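PDB 5UR2: bifunctional protein PutA from Bdellovibrio bacteriovorus, which probably oxidises L-proline to L-glutamate in two steps, pairing a flavin-dependent proline dehydrogenase with an NAD-dependent L-glutamate gamma-semialdehyde dehydrogenase in one chain. Local coordinates for residues 191-200 and 234-245; 16-27 and 387-396. All blocks are in the same frame, centred on the assembly; numbering follows the deposited sequence.

Both contacts involve the proline dehydrogenase barrel, at different depths. Contact 1 joins two neighbouring strands of the barrel wall and is largely buried; it is held by a regular ladder of backbone bonds and carries the lysine linked to the inactivated flavin. Contact 2 lies at the periphery, where helix 387-395, between two later barrel strands, meets helix 6-22 of the N-terminal region and the loop after it. Its hydrogen bonds across the interface run between side chains, a polar cluster beside methionine and isoleucine packing. Their centres lie about 28 Å apart and they do not touch, although in sequence contact 1 falls inside the long loop that contact 2 closes.

Contact 1 (191-200 and 234-245); sequences PKVNVSVKMT and VFVNLDMEQYSV. With P5F (N-propargylglycine-modified flavin adenine dinucleotide), chain F.
Asn194 and Phe235 lie side by side on neighbouring parallel strands of the proline dehydrogenase TIM barrel, where helix 211-232 makes the beta-alpha-beta crossover from 194-197 to 235-238. Each side chain turns CG anti to its own backbone N (chi1 -173° and -165°), and both point the same way into the barrel, amide and ring planes being only 15° apart. Asn194 ND2 approaches the ring obliquely, 3.1 Å from Phe235 CD1, while Asn194 OD1 bonds to Thr141 of the preceding strand. Ser196 and Asn237 follow on this inner face; Ser196 OG is held by Thr141 and Arg300.

The alternate residues face outward. The side chains of Val197 and Val236 cross at a slant, with Val197 CG2 4.1 Å from Val236 CG1, and Leu238 CD1 reaches Met199 CB. Helix 152-173 covers Val193, Val195 and Val197, and helix 246-257 packs on Met199 and Leu238. The strands themselves are laced by five backbone bonds, from Phe235 N to Val193 O through Asp239 N to Val197 O.

Past the strand ends the two loops form part of the flavin site. The bent Lys198 chain swings across Asp239, bringing NZ 2.9 Å from Asp239 OD2; Asp239 OD1 is in a salt bridge with Arg300, which probably fixes the carboxylate. Met240 grips the flavin through its backbone, Met240 N giving a bond to P5F O4 and Met240 O accepting one from P5F N3 (2.8 Å). Glu241 and Thr200 approach from opposite directions, and Thr200 N bonds to the syn lone pair of Glu241 OE1 at 3.1 Å. The inactivator leaves its mark on the lysine: Lys198 NZ is covalently joined to P5F C23, 1.4 Å away.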
loop_
_atom_site.group_PDB
_atom_site.type_symbol
_atom_site.label_atom_id
_atom_site.label_comp_id
_atom_site.label_asym_id
_atom_site.label_seq_id
_atom_site.Cartn_x
_atom_site.Cartn_y
_atom_site.Cartn_z
ATOM N N PRO B 191 33.174 -52.101 30.100
ATOM C CA PRO B 191 32.010 -52.030 30.983
ATOM C C PRO B 191 30.823 -52.732 30.344
ATOM O O PRO B 191 30.589 -52.614 29.140
ATOM C CB PRO B 191 31.774 -50.524 31.136
ATOM C CG PRO B 191 33.114 -49.907 30.831
ATOM C CD PRO B 191 33.739 -50.773 29.808
ATOM N N LYS B 192 30.099 -53.507 31.155
ATOM C CA LYS B 192 28.858 -54.114 30.692
ATOM C C LYS B 192 27.677 -53.152 30.754
ATOM O O LYS B 192 26.635 -53.437 30.149
ATOM C CB LYS B 192 28.529 -55.350 31.523
ATOM C CG LYS B 192 29.470 -56.501 31.316
ATOM C CD LYS B 192 29.080 -57.648 32.227
ATOM C CE LYS B 192 30.162 -58.696 32.269
ATOM N NZ LYS B 192 31.204 -58.224 33.218
ATOM N N VAL B 193 27.815 -52.029 31.461
ATOM C CA VAL B 193 26.742 -51.062 31.646
ATOM C C VAL B 193 27.223 -49.714 31.136
ATOM O O VAL B 193 28.339 -49.288 31.449
ATOM C CB VAL B 193 26.308 -50.965 33.120
ATOM C CG1 VAL B 193 25.298 -49.827 33.302
ATOM C CG2 VAL B 193 25.729 -52.281 33.583
ATOM N N ASN B 194 26.380 -49.051 30.350
ATOM C CA ASN B 194 26.739 -47.843 29.617
ATOM C C ASN B 194 25.530 -46.923 29.672
ATOM O O ASN B 194 24.434 -47.331 29.279
ATOM C CB ASN B 194 27.127 -48.211 28.174
ATOM C CG ASN B 194 27.688 -47.034 27.368
ATOM O OD1 ASN B 194 27.078 -45.964 27.288
ATOM N ND2 ASN B 194 28.839 -47.253 26.727
ATOM N N VAL B 195 25.702 -45.703 30.183
ATOM C CA VAL B 195 24.586 -44.768 30.250
ATOM C C VAL B 195 24.970 -43.487 29.517
ATOM O O VAL B 195 26.141 -43.095 29.465
ATOM C CB VAL B 195 24.121 -44.458 31.700
ATOM C CG1 VAL B 195 23.890 -45.745 32.483
ATOM C CG2 VAL B 195 25.074 -43.505 32.426
ATOM N N SER B 196 23.964 -42.867 28.898
ATOM C CA SER B 196 24.103 -41.612 28.176
ATOM C C SER B 196 23.339 -40.532 28.913
ATOM O O SER B 196 22.215 -40.767 29.371
ATOM C CB SER B 196 23.575 -41.717 26.743
ATOM O OG SER B 196 24.388 -42.586 25.974
ATOM N N VAL B 197 23.952 -39.349 28.996
ATOM C CA VAL B 197 23.474 -38.215 29.772
ATOM C C VAL B 197 23.290 -36.972 28.904
ATOM O O VAL B 197 24.161 -36.638 28.100
ATOM C CB VAL B 197 24.458 -37.913 30.924
ATOM C CG1 VAL B 197 23.973 -36.731 31.758
ATOM C CG2 VAL B 197 24.634 -39.142 31.804
ATOM N N LYS B 198 22.172 -36.272 29.095
ATOM C CA LYS B 198 21.884 -35.035 28.362
ATOM C C LYS B 198 22.267 -33.898 29.284
ATOM O O LYS B 198 21.701 -33.756 30.401
ATOM C CB LYS B 198 20.427 -34.964 27.901
ATOM C CG LYS B 198 20.075 -35.040 26.418
ATOM C CD LYS B 198 19.929 -36.362 25.688
ATOM C CE LYS B 198 20.209 -36.373 24.191
ATOM N NZ LYS B 198 20.153 -37.637 23.448
ATOM N N MET B 199 23.225 -33.076 28.870
ATOM C CA MET B 199 23.783 -32.062 29.756
ATOM C C MET B 199 22.758 -31.023 30.226
ATOM O O MET B 199 22.653 -30.751 31.419
ATOM C CB MET B 199 24.950 -31.329 29.075
ATOM C CG MET B 199 25.714 -30.405 30.039
ATOM S SD MET B 199 26.989 -29.399 29.273
ATOM C CE MET B 199 25.998 -28.300 28.238
ATOM N N THR B 200 22.000 -30.426 29.301
ATOM C CA THR B 200 21.086 -29.370 29.721
ATOM C C THR B 200 19.949 -29.873 30.597
ATOM O O THR B 200 19.249 -29.056 31.193
ATOM C CB THR B 200 20.516 -28.650 28.515
ATOM O OG1 THR B 200 19.621 -29.534 27.820
ATOM C CG2 THR B 200 21.665 -28.225 27.615
ATOM N N VAL B 234 31.119 -48.257 35.251
ATOM C CA VAL B 234 30.088 -47.963 34.272
ATOM C C VAL B 234 30.648 -46.987 33.248
ATOM O O VAL B 234 31.427 -46.088 33.586
ATOM C CB VAL B 234 28.842 -47.411 34.996
ATOM C CG1 VAL B 234 27.873 -46.726 34.041
ATOM C CG2 VAL B 234 28.160 -48.548 35.766
ATOM N N PHE B 235 30.277 -47.186 31.983
ATOM C CA PHE B 235 30.590 -46.229 30.931
ATOM C C PHE B 235 29.580 -45.086 30.972
ATOM O O PHE B 235 28.366 -45.321 30.991
ATOM C CB PHE B 235 30.565 -46.915 29.565
ATOM C CG PHE B 235 31.211 -46.114 28.467
ATOM C CD1 PHE B 235 30.598 -44.974 27.959
ATOM C CD2 PHE B 235 32.433 -46.504 27.938
ATOM C CE1 PHE B 235 31.194 -44.223 26.950
ATOM C CE2 PHE B 235 33.039 -45.759 26.935
ATOM C CZ PHE B 235 32.409 -44.612 26.434
ATOM N N VAL B 236 30.077 -43.850 30.992
ATOM C CA VAL B 236 29.220 -42.667 30.992
ATOM C C VAL B 236 29.514 -41.855 29.742
ATOM O O VAL B 236 30.651 -41.406 29.533
ATOM C CB VAL B 236 29.399 -41.815 32.251
ATOM C CG1 VAL B 236 28.369 -40.693 32.259
ATOM C CG2 VAL B 236 29.241 -42.678 33.474
ATOM N N ASN B 237 28.489 -41.675 28.912
ATOM C CA ASN B 237 28.580 -40.932 27.667
ATOM C C ASN B 237 27.787 -39.636 27.789
ATOM O O ASN B 237 26.634 -39.650 28.233
ATOM C CB ASN B 237 28.058 -41.768 26.494
ATOM C CG ASN B 237 28.468 -41.195 25.160
ATOM O OD1 ASN B 237 27.855 -40.245 24.672
ATOM N ND2 ASN B 237 29.515 -41.760 24.567
ATOM N N LEU B 238 28.402 -38.521 27.401
ATOM C CA LEU B 238 27.741 -37.223 27.402
ATOM C C LEU B 238 27.226 -36.984 25.992
ATOM O O LEU B 238 28.022 -36.975 25.040
ATOM C CB LEU B 238 28.700 -36.110 27.835
ATOM C CG LEU B 238 28.078 -34.720 28.049
ATOM C CD1 LEU B 238 27.005 -34.794 29.137
ATOM C CD2 LEU B 238 29.124 -33.669 28.400
ATOM N N ASP B 239 25.901 -36.860 25.850
ATOM C CA ASP B 239 25.327 -36.607 24.533
ATOM C C ASP B 239 25.645 -35.187 24.072
ATOM O O ASP B 239 26.119 -34.339 24.835
ATOM C CB ASP B 239 23.813 -36.857 24.520
ATOM C CG ASP B 239 23.452 -38.357 24.574
ATOM O OD1 ASP B 239 24.285 -39.208 24.192
ATOM O OD2 ASP B 239 22.320 -38.695 24.974
ATOM N N MET B 240 25.377 -34.926 22.796
ATOM C CA MET B 240 25.539 -33.592 22.233
ATOM C C MET B 240 24.190 -33.098 21.759
ATOM O O MET B 240 23.539 -33.753 20.931
ATOM C CB MET B 240 26.532 -33.565 21.076
ATOM C CG MET B 240 26.812 -32.146 20.629
ATOM S SD MET B 240 27.570 -31.164 21.926
ATOM C CE MET B 240 29.233 -31.839 21.843
ATOM N N GLU B 241 23.796 -31.935 22.266
ATOM C CA GLU B 241 22.508 -31.333 21.946
ATOM C C GLU B 241 22.680 -30.283 20.850
ATOM O O GLU B 241 23.578 -30.408 20.007
ATOM C CB GLU B 241 21.880 -30.749 23.222
ATOM C CG GLU B 241 21.559 -31.833 24.247
ATOM C CD GLU B 241 21.418 -31.299 25.674
ATOM O OE1 GLU B 241 22.454 -30.944 26.273
ATOM O OE2 GLU B 241 20.279 -31.254 26.205
ATOM N N GLN B 242 21.831 -29.254 20.850
ATOM C CA GLN B 242 21.786 -28.287 19.757
ATOM C C GLN B 242 23.042 -27.414 19.720
ATOM O O GLN B 242 23.844 -27.367 20.660
ATOM C CB GLN B 242 20.534 -27.412 19.858
ATOM C CG GLN B 242 20.470 -26.567 21.098
ATOM C CD GLN B 242 19.869 -27.304 22.296
ATOM O OE1 GLN B 242 19.477 -28.486 22.211
ATOM N NE2 GLN B 242 19.801 -26.604 23.427
ATOM N N TYR B 243 23.211 -26.713 18.596
ATOM C CA TYR B 243 24.457 -25.987 18.371
ATOM C C TYR B 243 24.689 -24.899 19.421
ATOM O O TYR B 243 25.840 -24.612 19.765
ATOM C CB TYR B 243 24.465 -25.390 16.964
ATOM C CG TYR B 243 25.826 -24.844 16.564
ATOM C CD1 TYR B 243 26.888 -25.705 16.302
ATOM C CD2 TYR B 243 26.050 -23.473 16.465
ATOM C CE1 TYR B 243 28.131 -25.219 15.927
ATOM C CE2 TYR B 243 27.288 -22.973 16.084
ATOM C CZ TYR B 243 28.326 -23.853 15.820
ATOM O OH TYR B 243 29.565 -23.370 15.450
ATOM N N SER B 244 23.618 -24.298 19.957
ATOM C CA SER B 244 23.782 -23.240 20.951
ATOM C C SER B 244 24.502 -23.717 22.223
ATOM O O SER B 244 25.004 -22.883 22.978
ATOM C CB SER B 244 22.420 -22.654 21.326
ATOM O OG SER B 244 21.582 -23.683 21.854
ATOM N N VAL B 245 24.574 -25.022 22.481
ATOM C CA VAL B 245 25.319 -25.521 23.628
ATOM C C VAL B 245 26.473 -26.419 23.215
ATOM O O VAL B 245 27.057 -27.094 24.066
ATOM C CB VAL B 245 24.401 -26.255 24.632
ATOM C CG1 VAL B 245 23.271 -25.337 25.123
ATOM C CG2 VAL B 245 23.818 -27.520 24.013
HETATM P PA P5F F . 21.829 -41.010 7.101
HETATM O O1A P5F F . 23.041 -41.599 6.304
HETATM O O2A P5F F . 20.536 -41.007 6.452
HETATM O O5B P5F F . 21.954 -39.557 7.470
HETATM C C5B P5F F . 20.881 -38.705 7.852
HETATM C C4B P5F F . 21.471 -37.431 8.475
HETATM O O4B P5F F . 22.057 -36.563 7.535
HETATM C C3B P5F F . 20.527 -36.552 9.243
HETATM O O3B P5F F . 20.243 -37.043 10.497
HETATM C C2B P5F F . 21.254 -35.269 9.291
HETATM O O2B P5F F . 22.195 -35.315 10.308
HETATM C C1B P5F F . 21.956 -35.239 7.981
HETATM N N9A P5F F . 21.278 -34.481 6.960
HETATM C C8A P5F F . 19.992 -34.667 6.471
HETATM N N7A P5F F . 19.765 -33.761 5.512
HETATM C C5A P5F F . 20.896 -32.962 5.330
HETATM C C6A P5F F . 21.223 -31.881 4.515
HETATM N N6A P5F F . 20.277 -31.368 3.564
HETATM N N1A P5F F . 22.434 -31.299 4.604
HETATM C C2A P5F F . 23.359 -31.748 5.479
HETATM N N3A P5F F . 23.059 -32.786 6.311
HETATM C C4A P5F F . 21.873 -33.406 6.263
HETATM N N1 P5F F . 22.374 -36.995 17.105
HETATM C C2 P5F F . 22.851 -35.823 17.800
HETATM O O2 P5F F . 22.840 -34.620 17.131
HETATM N N3 P5F F . 23.332 -35.907 19.147
HETATM C C4 P5F F . 23.359 -37.130 19.861
HETATM O O4 P5F F . 23.843 -37.140 21.175
HETATM C C4X P5F F . 22.848 -38.366 19.132
HETATM N N5 P5F F . 22.703 -39.652 19.812
HETATM C C5X P5F F . 22.633 -40.840 18.939
HETATM C C6 P5F F . 23.033 -42.179 19.470
HETATM C C7 P5F F . 23.049 -43.305 18.610
HETATM C C7M P5F F . 23.457 -44.654 19.161
HETATM C C8 P5F F . 22.689 -43.171 17.235
HETATM C C8M P5F F . 22.699 -44.346 16.290
HETATM C C9 P5F F . 22.312 -41.907 16.723
HETATM C C9A P5F F . 22.288 -40.718 17.622
HETATM N N10 P5F F . 21.920 -39.407 17.083
HETATM C C10 P5F F . 22.383 -38.260 17.813
HETATM C "C1'" P5F F . 21.275 -39.233 15.758
HETATM C "C2'" P5F F . 22.285 -39.234 14.610
HETATM O "O2'" P5F F . 23.046 -38.090 14.696
HETATM C "C3'" P5F F . 21.672 -39.329 13.212
HETATM O "O3'" P5F F . 20.881 -38.219 13.005
HETATM C "C4'" P5F F . 20.812 -40.560 12.966
HETATM O "O4'" P5F F . 21.303 -41.570 13.779
HETATM C "C5'" P5F F . 20.665 -40.981 11.492
HETATM O "O5'" P5F F . 21.855 -40.856 10.739
HETATM P P P5F F . 22.388 -41.922 9.639
HETATM O O1P P5F F . 23.943 -42.025 9.404
HETATM O O2P P5F F . 21.630 -43.217 10.116
HETATM O O3P P5F F . 21.385 -41.657 8.365
HETATM C C21 P5F F . 20.772 -38.857 21.389
HETATM C C22 P5F F . 21.819 -39.312 20.667
HETATM C C23 P5F F . 20.913 -37.648 22.331
#

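Contact 2 (16-27 and 387-396)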
loop_
_atom_site.group_PDB
_atom_site.type_symbol
_atom_site.label_atom_id
_atom_site.label_comp_id
_atom_site.label_asym_id
_atom_site.label_seq_id
_atom_site.Cartn_x
_atom_site.Cartn_y
_atom_site.Cartn_z
ATOM N N GLU B 16 28.521 -56.636 -0.128
ATOM C CA GLU B 16 28.439 -57.819 0.725
ATOM C C GLU B 16 27.411 -57.635 1.829
ATOM O O GLU B 16 26.591 -58.527 2.073
ATOM C CB GLU B 16 29.802 -58.131 1.338
ATOM C CG GLU B 16 29.770 -59.252 2.375
ATOM C CD GLU B 16 31.107 -59.438 3.090
ATOM O OE1 GLU B 16 32.104 -58.802 2.667
ATOM O OE2 GLU B 16 31.160 -60.234 4.058
ATOM N N ILE B 17 27.410 -56.461 2.473
ATOM C CA ILE B 17 26.488 -56.208 3.579
ATOM C C ILE B 17 25.046 -56.272 3.096
ATOM O O ILE B 17 24.189 -56.893 3.736
ATOM C CB ILE B 17 26.812 -54.851 4.242
ATOM C CG1 ILE B 17 28.153 -54.930 4.982
ATOM C CG2 ILE B 17 25.671 -54.387 5.142
ATOM C CD1 ILE B 17 28.649 -53.581 5.480
ATOM N N LEU B 18 24.761 -55.665 1.948
ATOM C CA LEU B 18 23.404 -55.710 1.412
ATOM C C LEU B 18 23.023 -57.117 0.952
ATOM O O LEU B 18 21.845 -57.495 1.023
ATOM C CB LEU B 18 23.263 -54.699 0.276
ATOM C CG LEU B 18 23.403 -53.235 0.733
ATOM C CD1 LEU B 18 23.626 -52.304 -0.439
ATOM C CD2 LEU B 18 22.187 -52.784 1.504
ATOM N N LYS B 19 23.985 -57.896 0.452
ATOM C CA LYS B 19 23.671 -59.264 0.043
ATOM C C LYS B 19 23.274 -60.112 1.246
ATOM O O LYS B 19 22.250 -60.808 1.214
ATOM C CB LYS B 19 24.857 -59.886 -0.698
ATOM C CG LYS B 19 24.641 -61.319 -1.148
ATOM C CD LYS B 19 23.350 -61.497 -1.953
ATOM C CE LYS B 19 23.433 -60.901 -3.357
ATOM N NZ LYS B 19 22.347 -61.425 -4.252
ATOM N N ARG B 20 24.055 -60.030 2.329
ATOM C CA ARG B 20 23.714 -60.739 3.559
ATOM C C ARG B 20 22.344 -60.318 4.074
ATOM O O ARG B 20 21.590 -61.142 4.604
ATOM C CB ARG B 20 24.753 -60.465 4.646
ATOM C CG ARG B 20 26.109 -61.100 4.484
ATOM C CD ARG B 20 27.024 -60.527 5.568
ATOM N NE ARG B 20 28.334 -61.170 5.654
ATOM C CZ ARG B 20 28.614 -62.212 6.431
ATOM N NH1 ARG B 20 27.664 -62.760 7.184
ATOM N NH2 ARG B 20 29.847 -62.705 6.447
ATOM N N MET B 21 22.005 -59.032 3.920
ATOM C CA MET B 21 20.735 -58.532 4.432
ATOM C C MET B 21 19.557 -59.217 3.764
ATOM O O MET B 21 18.509 -59.394 4.393
ATOM C CB MET B 21 20.647 -57.018 4.237
ATOM C CG MET B 21 21.455 -56.224 5.244
ATOM S SD MET B 21 21.743 -54.526 4.719
ATOM C CE MET B 21 20.056 -53.992 4.392
ATOM N N GLU B 22 19.714 -59.628 2.503
ATOM C CA GLU B 22 18.646 -60.344 1.820
ATOM C C GLU B 22 18.356 -61.689 2.467
ATOM O O GLU B 22 17.243 -62.203 2.320
ATOM C CB GLU B 22 19.009 -60.572 0.354
ATOM C CG GLU B 22 19.470 -59.346 -0.414
ATOM C CD GLU B 22 19.862 -59.698 -1.843
ATOM O OE1 GLU B 22 20.271 -58.796 -2.607
ATOM O OE2 GLU B 22 19.758 -60.889 -2.202
ATOM N N SER B 23 19.323 -62.265 3.184
ATOM C CA SER B 23 19.168 -63.567 3.818
ATOM C C SER B 23 18.616 -63.490 5.238
ATOM O O SER B 23 18.366 -64.540 5.840
ATOM C CB SER B 23 20.509 -64.310 3.835
ATOM N N GLN B 24 18.415 -62.289 5.782
ATOM C CA GLN B 24 17.790 -62.122 7.089
ATOM C C GLN B 24 16.268 -62.273 7.002
ATOM O O GLN B 24 15.655 -62.117 5.942
ATOM C CB GLN B 24 18.104 -60.739 7.684
ATOM C CG GLN B 24 19.567 -60.368 7.767
ATOM C CD GLN B 24 20.356 -61.303 8.672
ATOM O OE1 GLN B 24 19.788 -62.160 9.359
ATOM N NE2 GLN B 24 21.676 -61.137 8.682
ATOM N N SER B 25 15.655 -62.588 8.139
ATOM C CA SER B 25 14.199 -62.619 8.243
ATOM C C SER B 25 13.694 -61.523 9.181
ATOM O O SER B 25 12.784 -61.736 9.982
ATOM C CB SER B 25 13.704 -64.001 8.675
ATOM O OG SER B 25 14.125 -64.329 9.982
ATOM N N LYS B 26 14.277 -60.330 9.085
ATOM C CA LYS B 26 13.914 -59.201 9.930
ATOM C C LYS B 26 13.062 -58.198 9.155
ATOM O O LYS B 26 13.163 -58.078 7.930
ATOM C CB LYS B 26 15.164 -58.510 10.487
ATOM C CG LYS B 26 16.011 -59.369 11.436
ATOM C CD LYS B 26 15.219 -59.780 12.681
ATOM C CE LYS B 26 16.089 -60.473 13.736
ATOM N NZ LYS B 26 15.253 -61.204 14.737
ATOM N N ALA B 27 12.219 -57.472 9.888
ATOM C CA ALA B 27 11.277 -56.539 9.291
ATOM C C ALA B 27 11.902 -55.165 9.109
ATOM O O ALA B 27 12.779 -54.748 9.871
ATOM C CB ALA B 27 10.016 -56.408 10.148
ATOM N N GLU B 387 16.785 -53.057 11.738
ATOM C CA GLU B 387 16.916 -54.456 12.155
ATOM C C GLU B 387 17.682 -55.336 11.169
ATOM O O GLU B 387 18.554 -56.105 11.613
ATOM C CB GLU B 387 15.516 -55.028 12.422
ATOM C CG GLU B 387 14.971 -54.636 13.779
ATOM C CD GLU B 387 15.987 -54.863 14.879
ATOM O OE1 GLU B 387 16.470 -56.014 14.985
ATOM O OE2 GLU B 387 16.316 -53.893 15.612
ATOM N N PRO B 388 17.417 -55.303 9.858
ATOM C CA PRO B 388 18.185 -56.190 8.968
ATOM C C PRO B 388 19.658 -55.836 8.913
ATOM O O PRO B 388 20.508 -56.732 8.827
ATOM C CB PRO B 388 17.510 -55.994 7.600
ATOM C CG PRO B 388 16.226 -55.318 7.879
ATOM C CD PRO B 388 16.449 -54.493 9.101
ATOM N N ILE B 389 19.982 -54.542 8.969
ATOM C CA ILE B 389 21.379 -54.112 8.937
ATOM C C ILE B 389 22.075 -54.437 10.251
ATOM O O ILE B 389 23.190 -54.973 10.263
ATOM C CB ILE B 389 21.454 -52.614 8.611
ATOM C CG1 ILE B 389 20.509 -52.323 7.444
ATOM C CG2 ILE B 389 22.873 -52.246 8.284
ATOM C CD1 ILE B 389 20.467 -50.882 6.995
ATOM N N LYS B 390 21.425 -54.105 11.374
ATOM C CA LYS B 390 21.937 -54.409 12.711
ATOM C C LYS B 390 22.343 -55.873 12.848
ATOM O O LYS B 390 23.451 -56.191 13.303
ATOM C CB LYS B 390 20.855 -54.068 13.740
ATOM C CG LYS B 390 21.325 -53.768 15.156
ATOM C CD LYS B 390 20.118 -53.426 16.038
ATOM C CE LYS B 390 19.576 -52.014 15.758
ATOM N NZ LYS B 390 18.307 -51.685 16.496
ATOM N N LYS B 391 21.436 -56.782 12.479
ATOM C CA LYS B 391 21.721 -58.205 12.614
ATOM C C LYS B 391 22.914 -58.607 11.759
ATOM O O LYS B 391 23.762 -59.393 12.197
ATOM C CB LYS B 391 20.480 -59.012 12.233
ATOM C CG LYS B 391 20.698 -60.507 12.108
ATOM C CD LYS B 391 20.649 -61.210 13.445
ATOM C CE LYS B 391 20.365 -62.700 13.256
ATOM N NZ LYS B 391 21.199 -63.292 12.167
ATOM N N THR B 392 23.006 -58.054 10.544
ATOM C CA THR B 392 24.118 -58.374 9.651
ATOM C C THR B 392 25.456 -57.952 10.253
ATOM O O THR B 392 26.423 -58.722 10.228
ATOM C CB THR B 392 23.900 -57.712 8.287
ATOM O OG1 THR B 392 22.736 -58.267 7.662
ATOM C CG2 THR B 392 25.100 -57.938 7.378
ATOM N N ILE B 393 25.523 -56.739 10.814
ATOM C CA ILE B 393 26.756 -56.261 11.443
ATOM C C ILE B 393 27.209 -57.213 12.539
ATOM O O ILE B 393 28.408 -57.487 12.689
ATOM C CB ILE B 393 26.566 -54.840 12.009
ATOM C CG1 ILE B 393 26.191 -53.840 10.921
ATOM C CG2 ILE B 393 27.821 -54.397 12.725
ATOM C CD1 ILE B 393 27.250 -53.645 9.887
ATOM N N VAL B 394 26.264 -57.708 13.343
ATOM C CA VAL B 394 26.603 -58.647 14.411
ATOM C C VAL B 394 27.120 -59.953 13.824
ATOM O O VAL B 394 28.107 -60.521 14.311
ATOM C CB VAL B 394 25.385 -58.875 15.328
ATOM C CG1 VAL B 394 25.694 -59.936 16.379
ATOM C CG2 VAL B 394 24.953 -57.572 15.983
ATOM N N ASP B 395 26.447 -60.464 12.785
ATOM C CA ASP B 395 26.913 -61.688 12.136
ATOM C C ASP B 395 28.331 -61.530 11.607
ATOM O O ASP B 395 29.107 -62.490 11.621
ATOM C CB ASP B 395 25.984 -62.087 10.987
ATOM C CG ASP B 395 24.609 -62.535 11.459
ATOM O OD1 ASP B 395 24.475 -62.953 12.635
ATOM O OD2 ASP B 395 23.668 -62.486 10.631
ATOM N N MET B 396 28.698 -60.331 11.156
ATOM C CA MET B 396 30.041 -60.127 10.631
ATOM C C MET B 396 31.087 -60.025 11.732
ATOM O O MET B 396 32.269 -59.811 11.429
ATOM C CB MET B 396 30.057 -58.884 9.740
ATOM C CG MET B 396 29.279 -59.116 8.450
ATOM S SD MET B 396 28.940 -57.630 7.508
ATOM C CE MET B 396 30.581 -57.171 6.948
#
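Gln24, in the loop following helix 6-22, turns its amide onto helix 387-395 of the proline dehydrogenase barrel and makes the polar part of the contact. Its chain bends at chi2 (-62°), which brings NE2 between two acceptors. Asp395 approaches from the opposite direction, and Asp395 OD2 takes a nearly straight bond from Gln24 NE2 (3.1 Å), lying almost in the amide plane. Gln24 NE2 also bonds to Thr392 OG1 at 3.2 Å, this partner being tilted from that plane. Thr392 OG1 in turn donates to Pro388 O, one turn earlier in its helix. At the other end of the amide, Gln24 OE1 receives a weak bond from Lys391 NZ and rests against Lys391 CG.

Apolar packing fills the angle between the helices, whose short segments cross at 110°. Met21 bends at chi3 and lays CE on Ile389, 3.5 Å from Ile389 CG1, while Met21 CG touches Thr392 OG1. Ile17 CG1 meets Met396 SD at 3.8 Å, the two side chains crossing at about a right angle. Helix 357-369 flanks Ile17 and Ile389, and helix 429-434 reaches Met21 and Ile389. Further along the loop, Lys26 CB settles against Glu387 CB and the start of Pro388.

The remaining interactions involve charged groups. Met396 CG lies over one face of the Arg20 guanidinium, offset toward its rim and 3.6 Å from Arg20 NE; Glu16 OE2 stands in plane at the edge, accepting a weak hydrogen bond from Arg20 NE within a salt bridge. Asp395 OD2 accepts Lys391 NZ on its syn lone pair, at 3.0 Å, in a salt bridge within the helix. Gripped by both Lys391 and Gln24, the Asp395 carboxylate is probably kept ionised, and the one amide of Gln24 ties Thr392, Asp395 and, more weakly, Lys391 of the barrel helix to the N-terminal region.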